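Local coordinates for tegumental protein 20.8 kDa (PDB 5X2D), which probably binds calcium as a whole protein, of which this is the dynein light chain-like domain, at residues G32-E37 with Y84-L89; F49-K52 with C57-V60; G65-T70 with S78-L83. All blocks are in the same frame, centred on the assembly; numbering follows the deposited sequence.

All three interactions surround the antiparallel sheet of one dynein light chain-like domain. Interaction 1 holds the loop just before helix 36-54 to it, and interaction 2 the helix near its end, with centres about 17 Å apart. Interaction 1 is a buried polar contact, a guanidinium on a backbone carbonyl. Interaction 2 is partly buried and pairs a methyl laid on an indole with a weak hydrogen bond to a partly exposed aspartate. Interaction 3 lies at the surface, across the other face of the sheet, and rests on a single hydroxyl-to-amide bond. Strands 78-83 and 87-92 are neighbours, joining interactions 3 and 1; interactions 2 and 3 both border the second subunit.

Interaction 1: residues G32-E37 with Y84-L89; sequences GAQTSE and YNRAYL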
# COMPACT_ATOMS: atom_id res chain seq x y z
N GLY A 32 -16.77 3.66 -11.97
CA GLY A 32 -17.14 2.89 -13.14
C GLY A 32 -16.39 1.58 -13.24
O GLY A 32 -16.92 0.59 -13.76
N ALA A 33 -15.17 1.54 -12.73
CA ALA A 33 -14.31 0.39 -12.97
C ALA A 33 -14.39 -0.71 -11.88
O ALA A 33 -14.09 -0.45 -10.71
CB ALA A 33 -12.87 0.86 -13.13
N GLN A 34 -14.77 -1.94 -12.31
CA GLN A 34 -14.91 -3.14 -11.44
C GLN A 34 -13.96 -4.29 -11.76
O GLN A 34 -13.51 -4.98 -10.85
CB GLN A 34 -16.30 -3.81 -11.40
CG GLN A 34 -17.53 -3.18 -10.77
CD GLN A 34 -17.34 -2.77 -9.32
OE1 GLN A 34 -18.25 -2.77 -8.51
NE2 GLN A 34 -16.22 -2.13 -9.10
N THR A 35 -13.79 -4.60 -13.04
CA THR A 35 -12.78 -5.57 -13.45
C THR A 35 -11.32 -5.14 -13.15
O THR A 35 -11.01 -3.94 -12.93
CB THR A 35 -12.89 -5.88 -14.95
OG1 THR A 35 -14.28 -5.90 -15.34
CG2 THR A 35 -12.26 -7.23 -15.28
N SER A 36 -10.42 -6.12 -13.12
CA SER A 36 -9.01 -5.84 -12.93
C SER A 36 -8.39 -5.18 -14.16
O SER A 36 -7.44 -4.42 -14.04
CB SER A 36 -8.27 -7.14 -12.57
OG SER A 36 -8.71 -7.64 -11.31
N GLU A 37 -8.96 -5.41 -15.33
CA GLU A 37 -8.45 -4.78 -16.55
C GLU A 37 -8.88 -3.32 -16.59
O GLU A 37 -8.23 -2.47 -17.22
CB GLU A 37 -9.04 -5.50 -17.77
CG GLU A 37 -8.55 -5.04 -19.13
CD GLU A 37 -8.96 -5.98 -20.26
OE1 GLU A 37 -9.24 -7.17 -20.00
OE2 GLU A 37 -9.06 -5.50 -21.41
N TYR A 84 -16.87 5.73 -2.03
CA TYR A 84 -17.84 4.65 -2.16
C TYR A 84 -17.27 3.31 -1.66
O TYR A 84 -17.36 2.27 -2.34
CB TYR A 84 -18.29 4.54 -3.61
CG TYR A 84 -18.92 5.80 -4.17
CD1 TYR A 84 -19.74 6.60 -3.40
CD2 TYR A 84 -18.66 6.21 -5.48
CE1 TYR A 84 -20.32 7.76 -3.91
CE2 TYR A 84 -19.23 7.37 -6.00
CZ TYR A 84 -20.06 8.13 -5.21
OH TYR A 84 -20.62 9.28 -5.73
N ASN A 85 -16.68 3.35 -0.47
CA ASN A 85 -16.05 2.18 0.15
C ASN A 85 -15.01 1.47 -0.73
O ASN A 85 -14.92 0.23 -0.76
CB ASN A 85 -17.12 1.17 0.59
CG ASN A 85 -16.81 0.54 1.94
OD1 ASN A 85 -15.91 0.99 2.65
ND2 ASN A 85 -17.57 -0.49 2.30
N ARG A 86 -14.22 2.26 -1.46
CA ARG A 86 -13.01 1.78 -2.13
C ARG A 86 -11.91 2.81 -1.88
O ARG A 86 -12.05 3.97 -2.26
CB ARG A 86 -13.25 1.58 -3.62
CG ARG A 86 -12.67 0.29 -4.15
CD ARG A 86 -13.32 -0.17 -5.45
NE ARG A 86 -13.16 0.79 -6.54
CZ ARG A 86 -13.57 0.57 -7.80
NH1 ARG A 86 -14.15 -0.58 -8.12
NH2 ARG A 86 -13.40 1.50 -8.73
N ALA A 87 -10.84 2.39 -1.22
CA ALA A 87 -9.79 3.32 -0.81
C ALA A 87 -8.81 3.60 -1.93
O ALA A 87 -8.47 2.72 -2.72
CB ALA A 87 -9.04 2.80 0.41
N TYR A 88 -8.32 4.84 -1.95
CA TYR A 88 -7.34 5.29 -2.92
C TYR A 88 -6.14 5.87 -2.19
O TYR A 88 -6.26 6.79 -1.38
CB TYR A 88 -7.96 6.33 -3.86
CG TYR A 88 -9.09 5.76 -4.69
CD1 TYR A 88 -10.39 5.72 -4.21
CD2 TYR A 88 -8.84 5.21 -5.96
CE1 TYR A 88 -11.41 5.18 -4.96
CE2 TYR A 88 -9.86 4.67 -6.71
CZ TYR A 88 -11.15 4.66 -6.21
OH TYR A 88 -12.18 4.11 -6.95
N LEU A 89 -4.96 5.31 -2.46
CA LEU A 89 -3.74 5.81 -1.84
C LEU A 89 -2.83 6.49 -2.88
O LEU A 89 -2.50 5.89 -3.91
CB LEU A 89 -2.98 4.66 -1.14
CG LEU A 89 -3.58 4.14 0.17
CD1 LEU A 89 -4.60 3.10 -0.14
CD2 LEU A 89 -2.53 3.59 1.12
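In this dynein light chain-like fold, the loop joining helices 16-29 and 36-54 is fastened through Ala-33 to Arg-86, which follows the tight turn of the hairpin made by strands 78-83 and 87-92. Tyr-84 and Asn-85, both in the left-handed helical region, form the turn. Arg-86 reaches across to the loop, its chain bending at chi3 (61°) before the guanidinium. The grip is end-on: NH1 of Arg-86 donates to Ala-33 O at 2.6 Å, and NH2 of Arg-86 donates to the same Ala-33 O at 2.9 Å. Both nitrogens lie in the carbonyl plane, and the oxygen lies close to the guanidinium plane. Another edge of the group faces Tyr-88 OH, which takes weak bonds from Arg-86 NE at 3.5 Å and from Arg-86 NH2 at 3.4 Å. Gln-34, its chain bent at chi2, brings its amide slantwise across the guanidinium, the planes 53° apart. Gln-34 NE2 as modelled gives a weak bond to Ala-33 O, but it also sits close to Arg-86 NH1, another donor, so the amide's orientation is doubtful. Just beyond, Glu-38 OE1 receives Gln-34 N and Thr-35 N at the start of helix 36-54, while Leu-39 and Asp-64 pack against Arg-86. The two-nitrogen grip on Ala-33 O, with the weak bonds to Tyr-88 OH, probably limits rotation of the guanidinium. The buried carbonyl of Ala-33 is satisfied by two N-H groups of one side chain, whose positive charge would be expected to polarise it.

Interaction 2: residues F49-K52 with C57-V60; sequences FADK and CWQV
Ala-50 presses its CB methyl onto one face of the Trp-58 indole, a CH-pi contact in which Ala-50 CB lies 3.5 Å from the centroid of the five-membered ring and almost straight above it. The methyl meets the pyrrole part of the indole, with Trp-58 CG 3.5 Å and Trp-58 CD2 3.6 Å from Ala-50 CB. At the ring's edge, from the next residue of the helix, Asp-51 contributes OD1, which accepts a weak hydrogen bond from Trp-58 N at 3.0 Å with a bent N-H angle of 123°. The same Asp-51 OD1 lies near the indole plane beside CD1, and its carboxylate is turned 29° from the ring. CG of Trp-58 lies beside the backbone N (chi1 -76°), which brings the CD1 edge near the residue's own N-H; Asp-51 OD1 meets both. The contact bridges the short loop between helix 36-54 and strand 58-63, the helix-to-strand passage of the dynein light chain-like fold, and lays the helix against the sheet strand that is outermost within this chain. Beyond the first shell, Trp-58 NE1 donates to Gly-55 O in that loop, which probably limits the indole's rotation about the CB-CG bond, while Lys-47 NZ bonds to Trp-58 O and forms a long, weak ion pair with Asp-51 OD2. Phe-90 and Gln-92 of strand 87-92, with Met-14 and Met-77, also touch the indole. Strand 58-63 meets the second subunit on its outer side, where Val-60 N makes a weak hydrogen bond to Thr-70 OG1 of that subunit.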
# COMPACT_ATOMS: atom_id res chain seq x y z
N PHE A 49 -2.29 10.99 -14.33
CA PHE A 49 -2.89 12.29 -14.03
C PHE A 49 -2.04 13.11 -13.07
O PHE A 49 -1.81 14.30 -13.30
CB PHE A 49 -4.28 12.15 -13.40
CG PHE A 49 -4.81 13.44 -12.84
CD1 PHE A 49 -5.40 14.38 -13.67
CD2 PHE A 49 -4.72 13.71 -11.48
CE1 PHE A 49 -5.90 15.58 -13.16
CE2 PHE A 49 -5.21 14.92 -10.95
CZ PHE A 49 -5.80 15.85 -11.79
N ALA A 50 -1.61 12.47 -12.00
CA ALA A 50 -0.88 13.15 -10.94
C ALA A 50 0.45 13.64 -11.46
O ALA A 50 0.79 14.80 -11.24
CB ALA A 50 -0.66 12.23 -9.74
N ASP A 51 1.17 12.77 -12.18
CA ASP A 51 2.50 13.13 -12.69
C ASP A 51 2.45 14.36 -13.59
O ASP A 51 3.36 15.19 -13.56
CB ASP A 51 3.14 11.97 -13.48
CG ASP A 51 3.23 10.68 -12.68
OD1 ASP A 51 2.97 10.69 -11.46
OD2 ASP A 51 3.61 9.65 -13.30
N LYS A 52 1.39 14.50 -14.37
CA LYS A 52 1.25 15.68 -15.21
C LYS A 52 0.90 16.88 -14.36
O LYS A 52 1.47 17.96 -14.54
CB LYS A 52 0.20 15.48 -16.32
CG LYS A 52 -0.26 16.79 -16.96
CD LYS A 52 -1.26 16.56 -18.10
CE LYS A 52 -1.23 17.72 -19.10
NZ LYS A 52 -0.29 17.52 -20.26
N CYS A 57 7.19 11.29 -10.05
CA CYS A 57 6.55 9.98 -10.23
C CYS A 57 5.63 9.67 -9.03
O CYS A 57 6.01 9.85 -7.88
CB CYS A 57 7.60 8.87 -10.42
SG CYS A 57 9.05 9.38 -11.39
N TRP A 58 4.41 9.22 -9.31
CA TRP A 58 3.44 8.90 -8.28
C TRP A 58 3.08 7.42 -8.22
O TRP A 58 3.01 6.77 -9.26
CB TRP A 58 2.16 9.69 -8.52
CG TRP A 58 2.25 11.13 -8.14
CD1 TRP A 58 2.88 12.13 -8.83
CD2 TRP A 58 1.65 11.75 -7.00
NE1 TRP A 58 2.71 13.33 -8.19
CE2 TRP A 58 1.95 13.12 -7.06
CE3 TRP A 58 0.88 11.27 -5.93
CZ2 TRP A 58 1.52 14.02 -6.10
CZ3 TRP A 58 0.46 12.16 -4.98
CH2 TRP A 58 0.78 13.53 -5.07
N GLN A 59 2.80 6.89 -7.03
CA GLN A 59 2.31 5.53 -6.96
C GLN A 59 0.90 5.53 -6.42
O GLN A 59 0.65 6.03 -5.32
CB GLN A 59 3.22 4.64 -6.11
CG GLN A 59 3.02 3.18 -6.50
CD GLN A 59 4.06 2.25 -5.94
OE1 GLN A 59 4.59 2.46 -4.85
NE2 GLN A 59 4.38 1.19 -6.71
N VAL A 60 -0.02 4.98 -7.21
CA VAL A 60 -1.44 4.98 -6.87
C VAL A 60 -1.88 3.56 -6.54
O VAL A 60 -1.76 2.65 -7.37
CB VAL A 60 -2.31 5.54 -8.01
CG1 VAL A 60 -3.78 5.47 -7.65
CG2 VAL A 60 -1.94 6.97 -8.32

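Interaction 3: residues G65-T70 with S78-L83; sequences GSYWIT and SFQFEL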
# COMPACT_ATOMS: atom_id res chain seq x y z
N GLY A 65 -11.43 -3.31 0.43
CA GLY A 65 -11.10 -3.96 1.68
C GLY A 65 -10.61 -3.04 2.79
O GLY A 65 -10.75 -1.82 2.72
N SER A 66 -9.97 -3.64 3.78
CA SER A 66 -9.53 -2.96 4.99
C SER A 66 -8.02 -3.14 5.15
O SER A 66 -7.49 -4.16 4.75
CB SER A 66 -10.29 -3.51 6.20
OG SER A 66 -9.61 -3.25 7.40
N TYR A 67 -7.31 -2.15 5.70
CA TYR A 67 -5.85 -2.27 5.76
C TYR A 67 -5.17 -1.62 6.96
O TYR A 67 -5.79 -0.87 7.72
CB TYR A 67 -5.23 -1.72 4.47
CG TYR A 67 -5.35 -0.24 4.22
CD1 TYR A 67 -4.45 0.65 4.80
CD2 TYR A 67 -6.28 0.26 3.33
CE1 TYR A 67 -4.52 1.99 4.55
CE2 TYR A 67 -6.37 1.61 3.07
CZ TYR A 67 -5.48 2.47 3.68
OH TYR A 67 -5.55 3.82 3.45
N TRP A 68 -3.93 -2.04 7.19
CA TRP A 68 -3.10 -1.55 8.29
C TRP A 68 -1.63 -1.24 7.92
O TRP A 68 -0.88 -2.16 7.60
CB TRP A 68 -3.11 -2.57 9.44
CG TRP A 68 -4.45 -2.71 10.12
CD1 TRP A 68 -4.83 -2.10 11.26
CD2 TRP A 68 -5.56 -3.51 9.69
NE1 TRP A 68 -6.12 -2.46 11.58
CE2 TRP A 68 -6.59 -3.32 10.64
CE3 TRP A 68 -5.79 -4.38 8.62
CZ2 TRP A 68 -7.82 -3.96 10.54
CZ3 TRP A 68 -7.03 -5.01 8.51
CH2 TRP A 68 -8.03 -4.80 9.47
N ILE A 69 -1.21 0.02 7.98
CA ILE A 69 0.20 0.35 7.71
C ILE A 69 0.98 0.76 8.96
O ILE A 69 0.45 1.47 9.81
CB ILE A 69 0.37 1.48 6.68
CG1 ILE A 69 -0.50 1.26 5.46
CG2 ILE A 69 1.84 1.58 6.22
CD1 ILE A 69 -0.04 2.07 4.23
N THR A 70 2.24 0.34 9.06
CA THR A 70 3.10 0.82 10.13
C THR A 70 3.26 2.31 9.96
O THR A 70 3.10 2.84 8.86
CB THR A 70 4.50 0.18 10.11
OG1 THR A 70 5.19 0.56 8.91
CG2 THR A 70 4.40 -1.32 10.20
N SER A 78 1.27 12.78 0.13
CA SER A 78 0.51 11.57 0.19
C SER A 78 -0.92 11.89 0.59
O SER A 78 -1.17 12.67 1.52
CB SER A 78 1.16 10.54 1.11
OG SER A 78 1.21 10.95 2.44
N PHE A 79 -1.85 11.28 -0.12
CA PHE A 79 -3.26 11.51 0.11
C PHE A 79 -3.94 10.15 0.20
O PHE A 79 -3.66 9.28 -0.62
CB PHE A 79 -3.82 12.36 -1.03
CG PHE A 79 -5.26 12.73 -0.89
CD1 PHE A 79 -5.88 12.76 0.35
CD2 PHE A 79 -5.99 13.09 -2.02
CE1 PHE A 79 -7.21 13.14 0.47
CE2 PHE A 79 -7.32 13.46 -1.92
CZ PHE A 79 -7.93 13.50 -0.67
N GLN A 80 -4.81 9.94 1.19
CA GLN A 80 -5.48 8.65 1.28
C GLN A 80 -6.95 8.84 1.59
O GLN A 80 -7.28 9.35 2.64
CB GLN A 80 -4.82 7.76 2.34
CG GLN A 80 -3.35 7.44 2.06
CD GLN A 80 -2.76 6.44 3.04
OE1 GLN A 80 -3.47 5.85 3.84
NE2 GLN A 80 -1.45 6.30 3.02
N PHE A 81 -7.84 8.41 0.69
CA PHE A 81 -9.27 8.67 0.86
C PHE A 81 -10.15 7.54 0.35
O PHE A 81 -9.80 6.86 -0.62
CB PHE A 81 -9.67 9.96 0.15
CG PHE A 81 -9.57 9.88 -1.35
CD1 PHE A 81 -8.37 10.15 -2.00
CD2 PHE A 81 -10.68 9.52 -2.11
CE1 PHE A 81 -8.27 10.07 -3.39
CE2 PHE A 81 -10.59 9.43 -3.51
CZ PHE A 81 -9.39 9.71 -4.14
N GLU A 82 -11.33 7.39 0.97
CA GLU A 82 -12.33 6.38 0.60
C GLU A 82 -13.42 7.02 -0.24
O GLU A 82 -14.00 8.03 0.15
CB GLU A 82 -12.97 5.73 1.83
CG GLU A 82 -12.01 5.09 2.82
CD GLU A 82 -12.72 4.47 4.02
OE1 GLU A 82 -13.97 4.34 3.98
OE2 GLU A 82 -12.03 4.13 5.01
N LEU A 83 -13.67 6.46 -1.41
CA LEU A 83 -14.77 6.91 -2.25
C LEU A 83 -15.66 5.70 -2.58
O LEU A 83 -15.23 4.76 -3.30
CB LEU A 83 -14.24 7.58 -3.52
CG LEU A 83 -15.24 8.07 -4.57
CD1 LEU A 83 -15.83 9.41 -4.15
CD2 LEU A 83 -14.52 8.21 -5.91
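Tyr-67 and Gln-80 join two strands that belong to different sheets of the dynein light chain-like dimer: strand 66-69 leaves its own subunit's sheet and continues the antiparallel ladder of the second subunit, while strand 78-83 is an inner strand of its own. Tyr-67 CG sits between the backbone N and the carbonyl carbon (chi1 68°), the crowded position, which sends the ring out from strand 66-69 toward strand 78-83. Gln-80 answers with CG beside its backbone N and a chain extended beyond CG, so that its amide is carried out to the tyrosine hydroxyl. Tyr-67 OH donates to Gln-80 OE1 at 2.9 Å. The hydroxyl stands above the carbonyl plane, 44° out of it, rather than on a lone pair, and ring and amide planes are 58° apart. Gln-80 OE1 itself approaches the ring's edge at the hydroxyl end. On the other face of strand 78-83, Phe-79 and Phe-81 turn toward Ile-22 of helix 16-29. Ile-10 and Leu-89 also touch the tyrosine: Leu-89 CD1 packs 3.8 Å from Tyr-67 OH.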